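Local coordinates for DNA repair protein RecO (Deinococcus radiodurans, PDB 1W3S), which is probably involved in DNA repair and in recombination by the RecF pathway, and carries a zinc ion held by four cysteines, at residues A[100-105]-A[142-147]; A[132-137]-A[213-218]; A[136-141]-A[188-193]; A[168-173]-A[219-224]. One frame throughout, in Å; residues are numbered along the deposited sequence.

Contact 1 (A[100-105]-A[142-147])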
loop_
_atom_site.group_PDB
_atom_site.type_symbol
_atom_site.label_atom_id
_atom_site.label_comp_id
_atom_site.label_asym_id
_atom_site.label_seq_id
_atom_site.Cartn_x
_atom_site.Cartn_y
_atom_site.Cartn_z
ATOM N N ASP A 100 -3.207 3.044 3.659
ATOM C CA ASP A 100 -4.057 3.555 4.726
ATOM C C ASP A 100 -4.444 2.464 5.717
ATOM O O ASP A 100 -4.381 2.679 6.923
ATOM C CB ASP A 100 -5.308 4.200 4.145
ATOM C CG ASP A 100 -6.008 5.119 5.129
ATOM O OD1 ASP A 100 -5.335 5.790 5.940
ATOM O OD2 ASP A 100 -7.246 5.239 5.154
ATOM N N ALA A 101 -4.819 1.294 5.201
ATOM C CA ALA A 101 -5.297 0.165 6.015
ATOM C C ALA A 101 -4.168 -0.502 6.780
ATOM O O ALA A 101 -4.277 -0.750 7.984
ATOM C CB ALA A 101 -5.980 -0.852 5.133
ATOM N N LEU A 102 -3.096 -0.818 6.059
ATOM C CA LEU A 102 -1.820 -1.207 6.663
ATOM C C LEU A 102 -1.345 0.054 7.349
ATOM O O LEU A 102 -1.874 1.116 7.071
ATOM C CB LEU A 102 -0.826 -1.632 5.574
ATOM C CG LEU A 102 0.267 -2.643 5.917
ATOM C CD1 LEU A 102 -0.336 -3.994 6.245
ATOM C CD2 LEU A 102 1.236 -2.771 4.760
ATOM N N PHE A 103 -0.372 -0.035 8.242
ATOM C CA PHE A 103 0.134 1.162 8.929
ATOM C C PHE A 103 -0.967 2.002 9.585
ATOM O O PHE A 103 -1.613 2.835 8.913
ATOM C CB PHE A 103 0.870 2.103 7.965
ATOM C CG PHE A 103 1.981 1.458 7.201
ATOM C CD1 PHE A 103 1.932 1.383 5.813
ATOM C CD2 PHE A 103 3.089 0.950 7.860
ATOM C CE1 PHE A 103 2.963 0.803 5.100
ATOM C CE2 PHE A 103 4.122 0.360 7.151
ATOM C CZ PHE A 103 4.059 0.286 5.769
ATOM N N GLN A 104 -1.163 1.842 10.891
ATOM C CA GLN A 104 -1.969 2.840 11.589
ATOM C C GLN A 104 -1.137 3.855 12.393
ATOM O O GLN A 104 -1.278 4.007 13.607
ATOM C CB GLN A 104 -3.158 2.195 12.311
ATOM C CG GLN A 104 -4.090 1.525 11.258
ATOM C CD GLN A 104 -5.539 1.984 11.352
ATOM O OE1 GLN A 104 -6.075 2.149 12.452
ATOM N NE2 GLN A 104 -6.182 2.193 10.193
ATOM N N GLU A 105 -0.199 4.461 11.646
ATOM C CA GLU A 105 0.243 5.881 11.760
ATOM C C GLU A 105 1.214 6.281 12.885
ATOM O O GLU A 105 0.994 5.990 14.079
ATOM C CB GLU A 105 -0.960 6.842 11.697
ATOM C CG GLU A 105 -1.804 7.022 12.951
ATOM C CD GLU A 105 -3.218 7.448 12.596
ATOM O OE1 GLU A 105 -4.132 6.585 12.638
ATOM O OE2 GLU A 105 -3.408 8.637 12.227
ATOM N N GLY A 142 6.162 -6.119 4.376
ATOM C CA GLY A 142 7.423 -6.247 5.109
ATOM C C GLY A 142 7.751 -5.108 6.070
ATOM O O GLY A 142 8.061 -5.348 7.242
ATOM N N LEU A 143 7.689 -3.870 5.578
ATOM C CA LEU A 143 8.006 -2.684 6.397
ATOM C C LEU A 143 6.973 -2.410 7.485
ATOM O O LEU A 143 7.264 -1.705 8.454
ATOM C CB LEU A 143 8.127 -1.431 5.527
ATOM C CG LEU A 143 9.255 -1.371 4.506
ATOM C CD1 LEU A 143 9.323 0.034 3.912
ATOM C CD2 LEU A 143 10.601 -1.770 5.125
ATOM N N ALA A 144 5.763 -2.942 7.307
ATOM C CA ALA A 144 4.717 -2.851 8.329
ATOM C C ALA A 144 4.940 -3.872 9.437
ATOM O O ALA A 144 4.290 -3.794 10.477
ATOM C CB ALA A 144 3.329 -3.049 7.707
ATOM N N GLY A 145 5.852 -4.820 9.209
ATOM C CA GLY A 145 6.057 -5.937 10.122
ATOM C C GLY A 145 4.884 -6.903 10.114
ATOM O O GLY A 145 4.570 -7.498 11.140
ATOM N N VAL A 146 4.230 -7.037 8.956
ATOM C CA VAL A 146 3.176 -8.034 8.734
ATOM C C VAL A 146 3.685 -8.966 7.630
ATOM O O VAL A 146 3.172 -8.996 6.507
ATOM C CB VAL A 146 1.820 -7.385 8.355
ATOM C CG1 VAL A 146 0.700 -8.404 8.444
ATOM C CG2 VAL A 146 1.513 -6.202 9.272
ATOM N N ILE A 147 4.729 -9.712 7.980
ATOM C CA ILE A 147 5.470 -10.543 7.042
ATOM C C ILE A 147 4.901 -11.958 7.039
ATOM O O ILE A 147 4.843 -12.584 8.091
ATOM C CB ILE A 147 6.959 -10.584 7.471
ATOM C CG1 ILE A 147 7.588 -9.190 7.370
ATOM C CG2 ILE A 147 7.760 -11.600 6.633
ATOM C CD1 ILE A 147 8.690 -8.948 8.389
#
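The methyl group of Ala144 is the small knob on which this contact turns, met by Leu102 and Phe103 together. From Leu102 come CG and CD2, each 3.6 Å from Ala144 CB; from Phe103 comes the ring, whose CE2 lies 3.5 Å from the same Ala144 CB. The aromatic ring approaches obliquely, but its rim also meets the backbone: Leu143 O lies in the ring plane, 4.0 Å from Phe103 CE2. A looser touch between Leu102 CD1 and Val146 CG2, 4.2 Å apart, widens the patch, the two side chains sliding past each other in opposite directions. No hydrogen bond crosses between the segments.

Two helix ends supply these groups. Leu102 is where the chain leaves helix 86-101, and its CG lies anti to the backbone N (chi1 -152°), which carries CG and CD2 to the alanine methyl, while Phe103 brings its ring to the same alanine. On the other side, Gly145 with its positive phi closes helix 129-143 in a Schellman motif, its N bonded to Gly142 O at 3.0 Å and Val146 N probably bonded to Leu141 O. The chain then turns so that Val146 also faces Leu102.

Further out, Phe108 meets Phe103 edge to face and helix 110-125 adds Ala112. Val146 leans on Phe221 of helix 211-225, while Asp100 forms salt bridges with Arg14 of strand 5-17 and Lys33 of strand 32-38, linking this helical corner to the N-terminal sheet.

Contact 2 (A[132-137]-A[213-218])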
loop_
_atom_site.group_PDB
_atom_site.type_symbol
_atom_site.label_atom_id
_atom_site.label_comp_id
_atom_site.label_asym_id
_atom_site.label_seq_id
_atom_site.Cartn_x
_atom_site.Cartn_y
_atom_site.Cartn_z
ATOM N N VAL A 132 3.830 -3.788 -10.710
ATOM C CA VAL A 132 4.324 -2.848 -9.690
ATOM C C VAL A 132 3.422 -2.890 -8.452
ATOM O O VAL A 132 3.906 -2.877 -7.345
ATOM C CB VAL A 132 4.425 -1.389 -10.231
ATOM C CG1 VAL A 132 4.823 -0.408 -9.113
ATOM C CG2 VAL A 132 5.421 -1.291 -11.389
ATOM N N ALA A 133 2.112 -2.956 -8.638
ATOM C CA ALA A 133 1.188 -3.012 -7.504
ATOM C C ALA A 133 1.510 -4.184 -6.606
ATOM O O ALA A 133 1.637 -4.028 -5.395
ATOM C CB ALA A 133 -0.273 -3.097 -7.979
ATOM N N LEU A 134 1.649 -5.355 -7.213
ATOM C CA LEU A 134 1.903 -6.591 -6.477
ATOM C C LEU A 134 3.220 -6.572 -5.742
ATOM O O LEU A 134 3.272 -6.880 -4.552
ATOM C CB LEU A 134 1.896 -7.803 -7.420
ATOM C CG LEU A 134 0.535 -8.416 -7.704
ATOM C CD1 LEU A 134 0.650 -9.459 -8.800
ATOM C CD2 LEU A 134 -0.056 -9.015 -6.427
ATOM N N VAL A 135 4.288 -6.245 -6.457
ATOM C CA VAL A 135 5.601 -6.214 -5.838
ATOM C C VAL A 135 5.571 -5.302 -4.627
ATOM O O VAL A 135 5.981 -5.701 -3.537
ATOM C CB VAL A 135 6.709 -5.766 -6.811
ATOM C CG1 VAL A 135 8.005 -5.443 -6.062
ATOM C CG2 VAL A 135 6.963 -6.851 -7.845
ATOM N N MET A 136 5.056 -4.090 -4.825
ATOM C CA MET A 136 5.035 -3.069 -3.772
ATOM C C MET A 136 4.126 -3.405 -2.598
ATOM O O MET A 136 4.408 -2.995 -1.489
ATOM C CB MET A 136 4.648 -1.712 -4.365
ATOM C CG MET A 136 5.664 -1.203 -5.395
ATOM S SD MET A 136 7.352 -1.171 -4.766
ATOM C CE MET A 136 7.937 0.402 -5.414
ATOM N N SER A 137 3.048 -4.140 -2.826
ATOM C CA SER A 137 2.184 -4.552 -1.723
ATOM C C SER A 137 2.902 -5.535 -0.793
ATOM O O SER A 137 2.779 -5.433 0.418
ATOM C CB SER A 137 0.899 -5.189 -2.248
ATOM O OG SER A 137 0.163 -4.306 -3.070
ATOM N N ALA A 213 -3.746 -15.910 -8.669
ATOM C CA ALA A 213 -3.377 -16.638 -7.454
ATOM C C ALA A 213 -2.560 -15.814 -6.454
ATOM O O ALA A 213 -2.681 -16.017 -5.246
ATOM C CB ALA A 213 -2.603 -17.909 -7.822
ATOM N N LEU A 214 -1.706 -14.919 -6.947
ATOM C CA LEU A 214 -0.972 -14.001 -6.068
ATOM C C LEU A 214 -1.918 -13.023 -5.370
ATOM O O LEU A 214 -1.789 -12.805 -4.170
ATOM C CB LEU A 214 0.096 -13.231 -6.843
ATOM C CG LEU A 214 1.279 -14.027 -7.411
ATOM C CD1 LEU A 214 2.186 -13.134 -8.256
ATOM C CD2 LEU A 214 2.076 -14.689 -6.291
ATOM N N TRP A 215 -2.868 -12.454 -6.115
ATOM C CA TRP A 215 -3.883 -11.560 -5.539
ATOM C C TRP A 215 -4.750 -12.250 -4.505
ATOM O O TRP A 215 -5.145 -11.636 -3.508
ATOM C CB TRP A 215 -4.812 -10.981 -6.615
ATOM C CG TRP A 215 -4.165 -9.957 -7.463
ATOM C CD1 TRP A 215 -3.901 -10.056 -8.789
ATOM C CD2 TRP A 215 -3.651 -8.689 -7.044
ATOM N NE1 TRP A 215 -3.262 -8.925 -9.234
ATOM C CE2 TRP A 215 -3.095 -8.063 -8.182
ATOM C CE3 TRP A 215 -3.610 -8.004 -5.819
ATOM C CZ2 TRP A 215 -2.518 -6.787 -8.136
ATOM C CZ3 TRP A 215 -3.032 -6.741 -5.775
ATOM C CH2 TRP A 215 -2.490 -6.153 -6.921
ATOM N N ARG A 216 -5.063 -13.517 -4.761
ATOM C CA ARG A 216 -5.902 -14.305 -3.859
ATOM C C ARG A 216 -5.196 -14.610 -2.535
ATOM O O ARG A 216 -5.787 -14.478 -1.471
ATOM C CB ARG A 216 -6.391 -15.588 -4.562
ATOM C CG ARG A 216 -7.534 -15.327 -5.565
ATOM C CD ARG A 216 -8.412 -16.542 -5.873
ATOM N NE ARG A 216 -8.313 -16.986 -7.268
ATOM C CZ ARG A 216 -7.399 -17.832 -7.748
ATOM N NH1 ARG A 216 -6.458 -18.354 -6.963
ATOM N NH2 ARG A 216 -7.424 -18.155 -9.038
ATOM N N ALA A 217 -3.932 -14.998 -2.605
ATOM C CA ALA A 217 -3.105 -15.161 -1.405
ATOM C C ALA A 217 -2.968 -13.847 -0.632
ATOM O O ALA A 217 -3.104 -13.830 0.589
ATOM C CB ALA A 217 -1.724 -15.695 -1.784
ATOM N N LEU A 218 -2.701 -12.755 -1.358
ATOM C CA LEU A 218 -2.556 -11.418 -0.767
ATOM C C LEU A 218 -3.814 -10.958 -0.048
ATOM O O LEU A 218 -3.738 -10.502 1.089
ATOM C CB LEU A 218 -2.194 -10.388 -1.839
ATOM C CG LEU A 218 -1.902 -8.953 -1.379
ATOM C CD1 LEU A 218 -0.898 -8.911 -0.224
ATOM C CD2 LEU A 218 -1.392 -8.127 -2.554
#
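Helix-to-helix packing in the buried interior of the C-terminal region is what joins 132-137 to 213-218, and it is apolar throughout. The two segments run in roughly the same direction, their axes at 35° and 11.3 Å apart at closest approach, a generous spacing that large side chains bridge. Leu134 and Trp215 do most of this work. The indole presents one face to the leucine, and Leu134 CD2 stands almost exactly over the six-membered ring of Trp215, 3.5 Å from its centroid and only 4° off the normal, a well-centred CH-pi contact. The leucine CG turns beside its own backbone N (chi1 -86°), and the branch beyond it reaches across to the indole; Leu134 CG is itself 3.5 Å from Trp215 CZ2. At the rim of the same indole, near its plane, sits Ala133 CB, 3.9 Å from Trp215 CH2. The other methyl of the leucine, Leu134 CD1, touches Leu214 CD1 at 4.0 Å, these two side chains crossing at about a right angle.

One turn further along, Leu218 CD2 meets Ser137 CB at 3.7 Å. The serine hydroxyl is occupied within its own helix: Ser137 OG donates to Ala133 O at 2.8 Å, from the opposite face of the carbonyl plane to Ser137 N, so two donors grip one oxygen.

The indole nitrogen of Trp215 bonds to Glu130, near the start of helix 129-143. Helix 86-101 borders the contact through Met95, which touches Ala133 and Ser137, and Leu94, which touches Trp215, while Met136 faces helix 110-125.

Contact 3 (A[136-141]-A[188-193])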
loop_
_atom_site.group_PDB
_atom_site.type_symbol
_atom_site.label_atom_id
_atom_site.label_comp_id
_atom_site.label_asym_id
_atom_site.label_seq_id
_atom_site.Cartn_x
_atom_site.Cartn_y
_atom_site.Cartn_z
ATOM N N MET A 136 5.056 -4.090 -4.825
ATOM C CA MET A 136 5.035 -3.069 -3.772
ATOM C C MET A 136 4.126 -3.405 -2.598
ATOM O O MET A 136 4.408 -2.995 -1.489
ATOM C CB MET A 136 4.648 -1.712 -4.365
ATOM C CG MET A 136 5.664 -1.203 -5.395
ATOM S SD MET A 136 7.352 -1.171 -4.766
ATOM C CE MET A 136 7.937 0.402 -5.414
ATOM N N SER A 137 3.048 -4.140 -2.826
ATOM C CA SER A 137 2.184 -4.552 -1.723
ATOM C C SER A 137 2.902 -5.535 -0.793
ATOM O O SER A 137 2.779 -5.433 0.418
ATOM C CB SER A 137 0.899 -5.189 -2.248
ATOM O OG SER A 137 0.163 -4.306 -3.070
ATOM N N TYR A 138 3.646 -6.490 -1.352
ATOM C CA TYR A 138 4.434 -7.430 -0.527
ATOM C C TYR A 138 5.608 -6.740 0.140
ATOM O O TYR A 138 5.994 -7.109 1.250
ATOM C CB TYR A 138 4.905 -8.653 -1.333
ATOM C CG TYR A 138 3.798 -9.684 -1.476
ATOM C CD1 TYR A 138 3.640 -10.698 -0.536
ATOM C CD2 TYR A 138 2.872 -9.609 -2.525
ATOM C CE1 TYR A 138 2.610 -11.621 -0.642
ATOM C CE2 TYR A 138 1.836 -10.523 -2.635
ATOM C CZ TYR A 138 1.710 -11.525 -1.687
ATOM O OH TYR A 138 0.693 -12.440 -1.791
ATOM N N LYS A 139 6.173 -5.729 -0.517
ATOM C CA LYS A 139 7.270 -4.976 0.070
ATOM C C LYS A 139 6.760 -4.060 1.198
ATOM O O LYS A 139 7.407 -3.911 2.230
ATOM C CB LYS A 139 8.018 -4.192 -1.012
ATOM C CG LYS A 139 9.514 -4.044 -0.733
ATOM C CD LYS A 139 10.341 -5.274 -1.155
ATOM C CE LYS A 139 11.679 -5.332 -0.389
ATOM N NZ LYS A 139 12.674 -4.296 -0.842
ATOM N N LEU A 140 5.579 -3.476 1.013
ATOM C CA LEU A 140 4.925 -2.701 2.074
ATOM C C LEU A 140 4.550 -3.567 3.282
ATOM O O LEU A 140 4.740 -3.146 4.424
ATOM C CB LEU A 140 3.687 -1.970 1.540
ATOM C CG LEU A 140 3.706 -0.444 1.247
ATOM C CD1 LEU A 140 5.015 0.280 1.568
ATOM C CD2 LEU A 140 3.300 -0.173 -0.182
ATOM N N LEU A 141 4.023 -4.766 3.030
ATOM C CA LEU A 141 3.763 -5.744 4.095
ATOM C C LEU A 141 4.990 -5.957 4.990
ATOM O O LEU A 141 4.868 -5.964 6.216
ATOM C CB LEU A 141 3.314 -7.084 3.501
ATOM C CG LEU A 141 1.839 -7.546 3.522
ATOM C CD1 LEU A 141 0.834 -6.500 3.991
ATOM C CD2 LEU A 141 1.444 -8.093 2.162
ATOM N N ASP A 188 8.287 -18.923 -6.096
ATOM C CA ASP A 188 9.545 -18.202 -5.989
ATOM C C ASP A 188 9.320 -16.790 -5.474
ATOM O O ASP A 188 10.072 -16.284 -4.625
ATOM C CB ASP A 188 10.217 -18.139 -7.362
ATOM C CG ASP A 188 11.333 -17.126 -7.407
ATOM O OD1 ASP A 188 11.147 -16.101 -8.102
ATOM O OD2 ASP A 188 12.397 -17.242 -6.748
ATOM N N PHE A 189 8.290 -16.159 -6.028
ATOM C CA PHE A 189 7.930 -14.802 -5.680
ATOM C C PHE A 189 7.357 -14.754 -4.261
ATOM O O PHE A 189 7.786 -13.942 -3.438
ATOM C CB PHE A 189 6.921 -14.250 -6.697
ATOM C CG PHE A 189 6.250 -12.993 -6.248
ATOM C CD1 PHE A 189 6.883 -11.760 -6.393
ATOM C CD2 PHE A 189 4.996 -13.037 -5.658
ATOM C CE1 PHE A 189 6.267 -10.593 -5.963
ATOM C CE2 PHE A 189 4.375 -11.870 -5.223
ATOM C CZ PHE A 189 5.009 -10.646 -5.377
ATOM N N LEU A 190 6.392 -15.626 -3.982
ATOM C CA LEU A 190 5.806 -15.731 -2.639
ATOM C C LEU A 190 6.869 -15.897 -1.558
ATOM O O LEU A 190 6.728 -15.364 -0.463
ATOM C CB LEU A 190 4.805 -16.893 -2.566
ATOM C CG LEU A 190 3.296 -16.622 -2.417
ATOM C CD1 LEU A 190 2.849 -15.180 -2.697
ATOM C CD2 LEU A 190 2.499 -17.605 -3.295
ATOM N N ARG A 191 7.931 -16.629 -1.882
ATOM C CA ARG A 191 9.041 -16.852 -0.963
ATOM C C ARG A 191 9.936 -15.626 -0.766
ATOM O O ARG A 191 10.379 -15.358 0.357
ATOM C CB ARG A 191 9.905 -18.026 -1.454
ATOM C CG ARG A 191 9.318 -19.394 -1.179
ATOM C CD ARG A 191 10.131 -20.541 -1.752
ATOM N NE ARG A 191 9.624 -21.840 -1.292
ATOM C CZ ARG A 191 10.020 -23.033 -1.759
ATOM N NH1 ARG A 191 10.937 -23.117 -2.717
ATOM N NH2 ARG A 191 9.485 -24.152 -1.268
ATOM N N HIS A 192 10.216 -14.893 -1.847
ATOM C CA HIS A 192 11.286 -13.876 -1.836
ATOM C C HIS A 192 10.873 -12.425 -2.102
ATOM O O HIS A 192 11.682 -11.519 -1.937
ATOM C CB HIS A 192 12.372 -14.294 -2.831
ATOM C CG HIS A 192 12.909 -15.668 -2.583
ATOM N ND1 HIS A 192 12.453 -16.778 -3.263
ATOM C CD2 HIS A 192 13.847 -16.116 -1.714
ATOM C CE1 HIS A 192 13.096 -17.850 -2.833
ATOM N NE2 HIS A 192 13.947 -17.476 -1.893
ATOM N N ALA A 193 9.623 -12.209 -2.500
ATOM C CA ALA A 193 9.076 -10.860 -2.712
ATOM C C ALA A 193 9.392 -9.865 -1.587
ATOM O O ALA A 193 9.832 -8.739 -1.847
ATOM C CB ALA A 193 7.561 -10.937 -2.896
#
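Segment 188-193, from the C-terminal part of helix 184-192, comes up against the second half of helix 129-143, and the backbones are nearest at Tyr138 and Ala193, whose CA atoms are 6.2 Å apart. Such closeness is possible because Ala193 offers just a methyl: its CB lies 3.8 Å from Tyr138 CB, at the root of the tyrosine side chain. Ala193 N still bonds to Phe189 O, while His192 folds back so that its ND1 donates to Asp188 O at 2.8 Å, on a lone pair in the carbonyl plane and close to the imidazole plane.

Further out along the tyrosine, Phe189 turns its edge toward the Tyr138 face in a T-shaped pair, with centroids 5.3 Å apart and planes at 79°. The phenylalanine CG is anti to its backbone N (chi1 166°), a torsion that directs CE2 and CZ to this face; the closest approach is Phe189 CZ to Tyr138 CD2, 3.7 Å. Leu190 meets the far end of the phenol, its CD1 3.6 Å from Tyr138 OH. That hydroxyl has a weak hydrogen bond to Leu214 O of helix 211-225. At the outer margin the aliphatic part of Lys139 passes Ala193 O.

Trp131 meets the Phe189 ring and Leu214 packs on it as well, so the T-shaped pair belongs to a larger aromatic and aliphatic cluster. The arrangement is that of a helical-bundle core, here joining helices 129-143, 184-192 and 211-225 in the C-terminal part of RecO.

Contact 4 (A[168-173]-A[219-224]). With ZN (zinc ion), chain C.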
loop_
_atom_site.group_PDB
_atom_site.type_symbol
_atom_site.label_atom_id
_atom_site.label_comp_id
_atom_site.label_asym_id
_atom_site.label_seq_id
_atom_site.Cartn_x
_atom_site.Cartn_y
_atom_site.Cartn_z
ATOM N N GLY A 168 -5.385 -18.851 5.546
ATOM C CA GLY A 168 -4.466 -17.823 6.039
ATOM C C GLY A 168 -3.738 -17.024 4.972
ATOM O O GLY A 168 -3.137 -16.000 5.269
ATOM N N GLY A 169 -3.768 -17.498 3.732
ATOM C CA GLY A 169 -3.063 -16.831 2.646
ATOM C C GLY A 169 -1.557 -17.019 2.666
ATOM O O GLY A 169 -0.842 -16.313 1.958
ATOM N N GLN A 170 -1.068 -17.970 3.459
ATOM C CA GLN A 170 0.364 -18.254 3.524
ATOM C C GLN A 170 0.725 -19.489 2.680
ATOM O O GLN A 170 0.367 -19.560 1.499
ATOM C CB GLN A 170 0.793 -18.388 4.988
ATOM C CG GLN A 170 0.279 -17.248 5.851
ATOM C CD GLN A 170 1.025 -17.090 7.165
ATOM O OE1 GLN A 170 2.255 -17.186 7.212
ATOM N NE2 GLN A 170 0.280 -16.828 8.234
ATOM N N LEU A 171 1.425 -20.452 3.274
ATOM C CA LEU A 171 1.852 -21.655 2.564
ATOM C C LEU A 171 1.682 -22.901 3.431
ATOM O O LEU A 171 2.061 -22.892 4.601
ATOM C CB LEU A 171 3.326 -21.526 2.177
ATOM C CG LEU A 171 3.721 -20.491 1.127
ATOM C CD1 LEU A 171 5.237 -20.533 0.944
ATOM C CD2 LEU A 171 2.998 -20.715 -0.214
ATOM N N LEU A 172 1.114 -23.961 2.851
ATOM C CA LEU A 172 0.984 -25.262 3.524
ATOM C C LEU A 172 1.896 -26.297 2.879
ATOM O O LEU A 172 2.161 -26.231 1.689
ATOM C CB LEU A 172 -0.463 -25.750 3.465
ATOM C CG LEU A 172 -1.468 -24.906 4.255
ATOM C CD1 LEU A 172 -2.902 -25.290 3.888
ATOM C CD2 LEU A 172 -1.234 -25.034 5.771
ATOM N N CYS A 173 2.394 -27.242 3.670
ATOM C CA CYS A 173 3.161 -28.367 3.119
ATOM C C CYS A 173 2.207 -29.391 2.499
ATOM O O CYS A 173 0.994 -29.335 2.710
ATOM C CB CYS A 173 4.018 -29.036 4.194
ATOM S SG CYS A 173 3.054 -30.010 5.366
ATOM N N GLU A 219 -4.963 -11.056 -0.713
ATOM C CA GLU A 219 -6.236 -10.729 -0.072
ATOM C C GLU A 219 -6.380 -11.454 1.243
ATOM O O GLU A 219 -6.550 -10.816 2.284
ATOM C CB GLU A 219 -7.426 -11.112 -0.942
ATOM C CG GLU A 219 -8.047 -9.958 -1.695
ATOM C CD GLU A 219 -9.554 -10.067 -1.767
ATOM O OE1 GLU A 219 -10.204 -9.941 -0.715
ATOM O OE2 GLU A 219 -10.086 -10.254 -2.878
ATOM N N LYS A 220 -6.313 -12.787 1.185
ATOM C CA LYS A 220 -6.511 -13.648 2.360
ATOM C C LYS A 220 -5.626 -13.241 3.513
ATOM O O LYS A 220 -6.097 -13.039 4.631
ATOM C CB LYS A 220 -6.235 -15.134 2.039
ATOM C CG LYS A 220 -7.486 -15.973 1.809
ATOM C CD LYS A 220 -8.394 -16.017 3.052
ATOM C CE LYS A 220 -9.874 -16.034 2.657
ATOM N NZ LYS A 220 -10.774 -15.814 3.834
ATOM N N PHE A 221 -4.337 -13.124 3.219
ATOM C CA PHE A 221 -3.339 -12.805 4.220
ATOM C C PHE A 221 -3.615 -11.473 4.912
ATOM O O PHE A 221 -3.422 -11.350 6.114
ATOM C CB PHE A 221 -1.949 -12.786 3.586
ATOM C CG PHE A 221 -0.861 -12.452 4.551
ATOM C CD1 PHE A 221 -0.294 -13.441 5.338
ATOM C CD2 PHE A 221 -0.419 -11.139 4.692
ATOM C CE1 PHE A 221 0.720 -13.134 6.245
ATOM C CE2 PHE A 221 0.585 -10.819 5.588
ATOM C CZ PHE A 221 1.160 -11.820 6.371
ATOM N N VAL A 222 -4.061 -10.481 4.154
ATOM C CA VAL A 222 -4.322 -9.158 4.716
ATOM C C VAL A 222 -5.661 -9.145 5.471
ATOM O O VAL A 222 -5.757 -8.566 6.559
ATOM C CB VAL A 222 -4.286 -8.061 3.620
ATOM C CG1 VAL A 222 -4.650 -6.702 4.197
ATOM C CG2 VAL A 222 -2.908 -8.001 2.986
ATOM N N THR A 223 -6.678 -9.793 4.896
ATOM C CA THR A 223 -7.971 -9.952 5.556
ATOM C C THR A 223 -7.811 -10.603 6.936
ATOM O O THR A 223 -8.620 -10.385 7.843
ATOM C CB THR A 223 -8.922 -10.820 4.686
ATOM O OG1 THR A 223 -9.077 -10.240 3.387
ATOM C CG2 THR A 223 -10.350 -10.835 5.255
ATOM N N VAL A 224 -6.769 -11.410 7.087
ATOM C CA VAL A 224 -6.557 -12.165 8.310
ATOM C C VAL A 224 -5.684 -11.396 9.309
ATOM O O VAL A 224 -5.900 -11.483 10.520
ATOM C CB VAL A 224 -5.970 -13.562 7.968
ATOM C CG1 VAL A 224 -5.366 -14.241 9.190
ATOM C CG2 VAL A 224 -7.064 -14.433 7.337
HETATM ZN ZN ZN C . 2.255 -28.878 7.406
#
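Two consecutive glycines, Gly168 and Gly169, bring a loop so near to helix 211-225 that the CA atoms of Gly169 and Phe221 are only 4.3 Å apart. Gly169 has positive phi, and the side on which a side chain would project is already filled by the helix: Gly169 CA lies 3.6 Å from Lys220 CB. Beside it a carbonyl points at the helix backbone, Gly168 O lying 3.4 Å from Phe221 CA in a CA-H...O contact with an angle of 141° at the hydrogen. No conventional hydrogen bond links the two segments.

Phe221 has CG anti to its backbone N (chi1 180°), which lays the ring alongside the loop. Gln170 comes in at the rim, its CG in the ring plane and 3.9 Å from Phe221 CD1, with the amide and ring planes nearly perpendicular. The amide oxygen of Gln170 is taken up by Gln149 N, and Asp165 receives Gln170 N, so the loop has polar partners outside the helix as well.

Beyond Leu171 and Leu172 the same segment reaches Cys173, whose SG binds the zinc ion at 2.5 Å. Cys153, Cys156 and Cys176 complete a four-cysteine site built from two CxxC pairs, the arrangement of zinc ribbons.

All four contacts belong to the C-terminal part of RecO, and helix 129-143 runs through three of them. The first segments of contacts 2 and 3 overlap at Met136 and Ser137, and the two centres are 8 Å apart; together they place helices 211-225 and 184-192 against it. Contact 1 takes up the end of that helix, its centre 13 Å from that of contact 3 and 15 Å from that of contact 2. Contact 4 uses the later part of helix 211-225 and opens along the chain after contact 1 has closed, whereas the other pairs interlace or overlap. The result is one continuous helical body, bordered by the N-terminal strands and the zinc site.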